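Local coordinates for protein ribulose-1,5-bisphosphate carboxylase/oxygenase large subunit (Rhodopseudomonas palustris, PDB 3QFW) that is a RuBisCO-like protein, a dimeric relative of the carbon-fixing enzyme that probably binds magnesium and may enolise a sugar-phosphate-like substrate, its own reaction being unsettled, at residues Q23-E35 and N85-I97. Sequence-based numbering, arbitrary orientation.
Sequences QRALALAIEQSVE and NMLFGNSSIQPDI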
# COMPACT_ATOMS: atom_id res chain seq x y z
N GLN B 23 -24.49 -11.44 11.38
CA GLN B 23 -24.77 -10.26 10.57
C GLN B 23 -23.48 -9.63 10.02
O GLN B 23 -23.38 -9.31 8.83
CB GLN B 23 -25.54 -9.21 11.39
CG GLN B 23 -25.65 -7.84 10.74
CD GLN B 23 -26.32 -6.81 11.64
OE1 GLN B 23 -25.92 -6.61 12.79
NE2 GLN B 23 -27.35 -6.14 11.11
N ARG B 24 -22.51 -9.44 10.90
CA ARG B 24 -21.22 -8.90 10.49
C ARG B 24 -20.59 -9.74 9.38
O ARG B 24 -20.02 -9.21 8.44
CB ARG B 24 -20.27 -8.83 11.69
CG ARG B 24 -18.92 -8.23 11.35
CD ARG B 24 -19.08 -6.78 10.89
NE ARG B 24 -17.79 -6.18 10.56
CZ ARG B 24 -17.18 -6.31 9.39
NH1 ARG B 24 -17.75 -7.01 8.41
NH2 ARG B 24 -16.01 -5.73 9.18
N ALA B 25 -20.70 -11.06 9.49
CA ALA B 25 -20.11 -11.93 8.48
C ALA B 25 -20.76 -11.72 7.11
O ALA B 25 -20.07 -11.67 6.10
CB ALA B 25 -20.16 -13.39 8.90
N LEU B 26 -22.08 -11.59 7.09
CA LEU B 26 -22.79 -11.38 5.83
C LEU B 26 -22.38 -10.04 5.22
O LEU B 26 -22.13 -9.95 4.02
CB LEU B 26 -24.30 -11.39 6.06
CG LEU B 26 -25.14 -11.66 4.80
CD1 LEU B 26 -24.98 -13.10 4.36
CD2 LEU B 26 -26.60 -11.33 5.05
N ALA B 27 -22.34 -9.01 6.06
CA ALA B 27 -21.95 -7.68 5.61
C ALA B 27 -20.55 -7.70 5.00
O ALA B 27 -20.28 -7.00 4.01
CB ALA B 27 -22.03 -6.69 6.77
N LEU B 28 -19.67 -8.49 5.61
CA LEU B 28 -18.32 -8.69 5.08
C LEU B 28 -18.36 -9.34 3.70
O LEU B 28 -17.66 -8.90 2.78
CB LEU B 28 -17.50 -9.55 6.05
CG LEU B 28 -16.24 -10.20 5.47
CD1 LEU B 28 -15.26 -9.16 4.95
CD2 LEU B 28 -15.58 -11.10 6.51
N ALA B 29 -19.19 -10.37 3.55
CA ALA B 29 -19.32 -11.04 2.25
C ALA B 29 -19.71 -10.04 1.16
O ALA B 29 -19.17 -10.07 0.05
CB ALA B 29 -20.33 -12.18 2.33
N ILE B 30 -20.66 -9.16 1.50
CA ILE B 30 -21.10 -8.09 0.60
C ILE B 30 -20.00 -7.08 0.30
O ILE B 30 -19.72 -6.78 -0.86
CB ILE B 30 -22.33 -7.33 1.18
CG1 ILE B 30 -23.49 -8.29 1.45
CG2 ILE B 30 -22.77 -6.25 0.22
CD1 ILE B 30 -24.01 -8.97 0.23
N GLU B 31 -19.39 -6.54 1.36
CA GLU B 31 -18.35 -5.52 1.22
C GLU B 31 -17.24 -5.91 0.25
O GLU B 31 -16.73 -5.07 -0.50
CB GLU B 31 -17.72 -5.19 2.59
CG GLU B 31 -18.65 -4.49 3.56
CD GLU B 31 -18.57 -2.98 3.47
OE1 GLU B 31 -18.13 -2.44 2.43
OE2 GLU B 31 -18.94 -2.31 4.46
N GLN B 32 -16.86 -7.19 0.26
CA GLN B 32 -15.77 -7.67 -0.58
C GLN B 32 -16.29 -8.33 -1.84
O GLN B 32 -15.61 -9.14 -2.48
CB GLN B 32 -14.88 -8.64 0.20
CG GLN B 32 -14.18 -7.99 1.40
CD GLN B 32 -13.48 -6.69 1.03
OE1 GLN B 32 -13.48 -5.74 1.81
NE2 GLN B 32 -12.87 -6.65 -0.14
N SER B 33 -17.51 -7.97 -2.20
CA SER B 33 -18.14 -8.50 -3.39
C SER B 33 -18.79 -7.37 -4.19
O SER B 33 -18.12 -6.58 -4.86
CB SER B 33 -19.22 -9.51 -3.00
OG SER B 33 -19.68 -10.19 -4.14
N VAL B 34 -20.11 -7.32 -4.11
CA VAL B 34 -20.89 -6.37 -4.89
C VAL B 34 -20.97 -5.03 -4.21
O VAL B 34 -21.14 -4.00 -4.88
CB VAL B 34 -22.30 -6.91 -5.11
CG1 VAL B 34 -22.25 -8.17 -5.96
CG2 VAL B 34 -22.96 -7.18 -3.77
N GLU B 35 -20.88 -5.02 -2.89
CA GLU B 35 -20.92 -3.79 -2.13
C GLU B 35 -22.22 -3.05 -2.48
O GLU B 35 -22.24 -1.84 -2.72
CB GLU B 35 -19.68 -2.95 -2.45
CG GLU B 35 -19.60 -1.59 -1.76
CD GLU B 35 -18.40 -0.78 -2.22
OE1 GLU B 35 -17.53 -1.35 -2.90
OE2 GLU B 35 -18.34 0.43 -1.91
N ASN B 85 -7.22 -5.88 -3.91
CA ASN B 85 -8.46 -5.09 -3.90
C ASN B 85 -9.68 -5.92 -3.50
O ASN B 85 -10.39 -5.58 -2.56
CB ASN B 85 -8.67 -4.43 -5.27
CG ASN B 85 -9.73 -3.34 -5.26
OD1 ASN B 85 -10.00 -2.71 -4.23
ND2 ASN B 85 -10.33 -3.10 -6.41
N MET B 86 -9.90 -7.05 -4.17
CA MET B 86 -11.07 -7.87 -3.85
C MET B 86 -10.93 -8.58 -2.49
O MET B 86 -11.93 -8.82 -1.81
CB MET B 86 -11.37 -8.89 -4.97
CG MET B 86 -12.03 -8.30 -6.25
SD MET B 86 -13.14 -6.85 -6.10
CE MET B 86 -12.01 -5.57 -6.56
N LEU B 87 -9.70 -8.92 -2.10
CA LEU B 87 -9.50 -9.57 -0.81
C LEU B 87 -9.75 -8.64 0.37
O LEU B 87 -10.35 -9.05 1.36
CB LEU B 87 -8.09 -10.17 -0.69
CG LEU B 87 -7.81 -11.36 -1.59
CD1 LEU B 87 -6.34 -11.74 -1.48
CD2 LEU B 87 -8.70 -12.54 -1.21
N PHE B 88 -9.27 -7.40 0.27
CA PHE B 88 -9.27 -6.54 1.45
C PHE B 88 -9.37 -5.03 1.19
O PHE B 88 -9.20 -4.25 2.12
CB PHE B 88 -8.00 -6.79 2.26
CG PHE B 88 -8.16 -6.50 3.72
CD1 PHE B 88 -9.30 -6.89 4.40
CD2 PHE B 88 -7.14 -5.87 4.42
CE1 PHE B 88 -9.44 -6.63 5.76
CE2 PHE B 88 -7.27 -5.62 5.78
CZ PHE B 88 -8.42 -6.00 6.45
N GLY B 89 -9.64 -4.64 -0.05
CA GLY B 89 -9.69 -3.22 -0.40
C GLY B 89 -10.47 -2.34 0.57
O GLY B 89 -9.92 -1.44 1.21
N ASN B 90 -11.78 -2.59 0.65
CA ASN B 90 -12.64 -1.81 1.53
C ASN B 90 -12.59 -2.22 2.98
O ASN B 90 -12.68 -1.37 3.87
CB ASN B 90 -14.10 -1.87 1.03
CG ASN B 90 -14.36 -0.88 -0.09
OD1 ASN B 90 -13.59 0.05 -0.31
ND2 ASN B 90 -15.47 -1.07 -0.80
N SER B 91 -12.47 -3.52 3.25
CA SER B 91 -12.53 -3.99 4.62
C SER B 91 -11.31 -3.51 5.39
O SER B 91 -11.33 -3.44 6.62
CB SER B 91 -12.67 -5.51 4.69
OG SER B 91 -13.98 -5.89 4.32
N SER B 92 -10.27 -3.14 4.67
CA SER B 92 -9.07 -2.66 5.34
C SER B 92 -9.38 -1.39 6.12
O SER B 92 -8.68 -1.06 7.08
CB SER B 92 -7.93 -2.42 4.35
OG SER B 92 -8.13 -1.25 3.59
N ILE B 93 -10.45 -0.70 5.73
CA ILE B 93 -10.82 0.55 6.39
C ILE B 93 -11.55 0.29 7.72
O ILE B 93 -11.64 1.18 8.57
CB ILE B 93 -11.71 1.43 5.49
CG1 ILE B 93 -11.05 1.61 4.12
CG2 ILE B 93 -11.98 2.77 6.15
CD1 ILE B 93 -9.89 2.55 4.12
N GLN B 94 -12.06 -0.92 7.90
CA GLN B 94 -12.78 -1.26 9.12
C GLN B 94 -11.78 -1.59 10.21
O GLN B 94 -10.69 -2.08 9.93
CB GLN B 94 -13.70 -2.46 8.88
CG GLN B 94 -14.78 -2.22 7.82
CD GLN B 94 -15.99 -1.51 8.38
OE1 GLN B 94 -15.90 -0.82 9.40
NE2 GLN B 94 -17.13 -1.66 7.71
N PRO B 95 -12.14 -1.31 11.48
CA PRO B 95 -11.24 -1.53 12.62
C PRO B 95 -11.40 -2.90 13.28
O PRO B 95 -10.59 -3.25 14.14
CB PRO B 95 -11.69 -0.44 13.60
CG PRO B 95 -13.15 -0.33 13.35
CD PRO B 95 -13.33 -0.54 11.86
N ASP B 96 -12.42 -3.65 12.90
CA ASP B 96 -12.75 -4.90 13.59
C ASP B 96 -12.39 -6.15 12.79
O ASP B 96 -12.83 -7.25 13.11
CB ASP B 96 -14.24 -4.91 13.96
CG ASP B 96 -15.14 -4.85 12.73
OD1 ASP B 96 -14.63 -4.60 11.62
OD2 ASP B 96 -16.37 -5.06 12.88
N ILE B 97 -11.57 -5.99 11.75
CA ILE B 97 -11.31 -7.10 10.84
C ILE B 97 -9.85 -7.18 10.41
O ILE B 97 -9.18 -6.16 10.24
CB ILE B 97 -12.22 -7.02 9.59
CG1 ILE B 97 -11.98 -8.23 8.67
CG2 ILE B 97 -11.99 -5.71 8.85
CD1 ILE B 97 -12.93 -8.29 7.49
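Arg24 and Asp96 form a side-on salt bridge: NE of Arg24 lies 2.9 Å from OD2 of Asp96, and NH2 of Arg24 3.0 Å from its OD1. Both hydrogen bonds are nearly straight (N-H...O 165°) and meet the syn side of the carboxylate, although the two planes are turned 35° apart. Arginine suits the place because NE and NH2 offer two N-H groups along one edge, matching the two oxygens; CG anti to the backbone N (chi1 -178°) and a bend at chi2 turn that edge to Asp96. Just past the end of helix 18-31, Gln32 uses both ends of its amide, acceptor and donor at one tip. Its OE1 accepts from OG of Ser91 at 2.6 Å, along a lone pair, and from the backbone N of Ser91 at 2.8 Å, serine adding a small hydroxyl beside its own N-H; NE2 of Gln32 donates a hydrogen bond to O of Met86 at 2.9 Å, from above that carbonyl's plane. A leucine here would probably leave the Ser91 amide and hydroxyl without their shared acceptor in a buried setting. These segments belong to the N-terminal α+β domain of the RuBisCO fold, where helix 18-31 packs on the antiparallel sheet and the chain after helix 80-88 runs beside it into strand 97-98. Between the two polar sites, CD1 of Leu28 touches CD1 of Ile97 at 3.6 Å, branched aliphatics that fill this buried interior and also rest on Tyr12 of strand 8-15. At the far end, ND2 of Asn90 stands 3.0 Å from OE1 of Glu35, their planes almost perpendicular, and the second subunit closes over this side with its His167 packed on Glu35 and its His254 on Asn90.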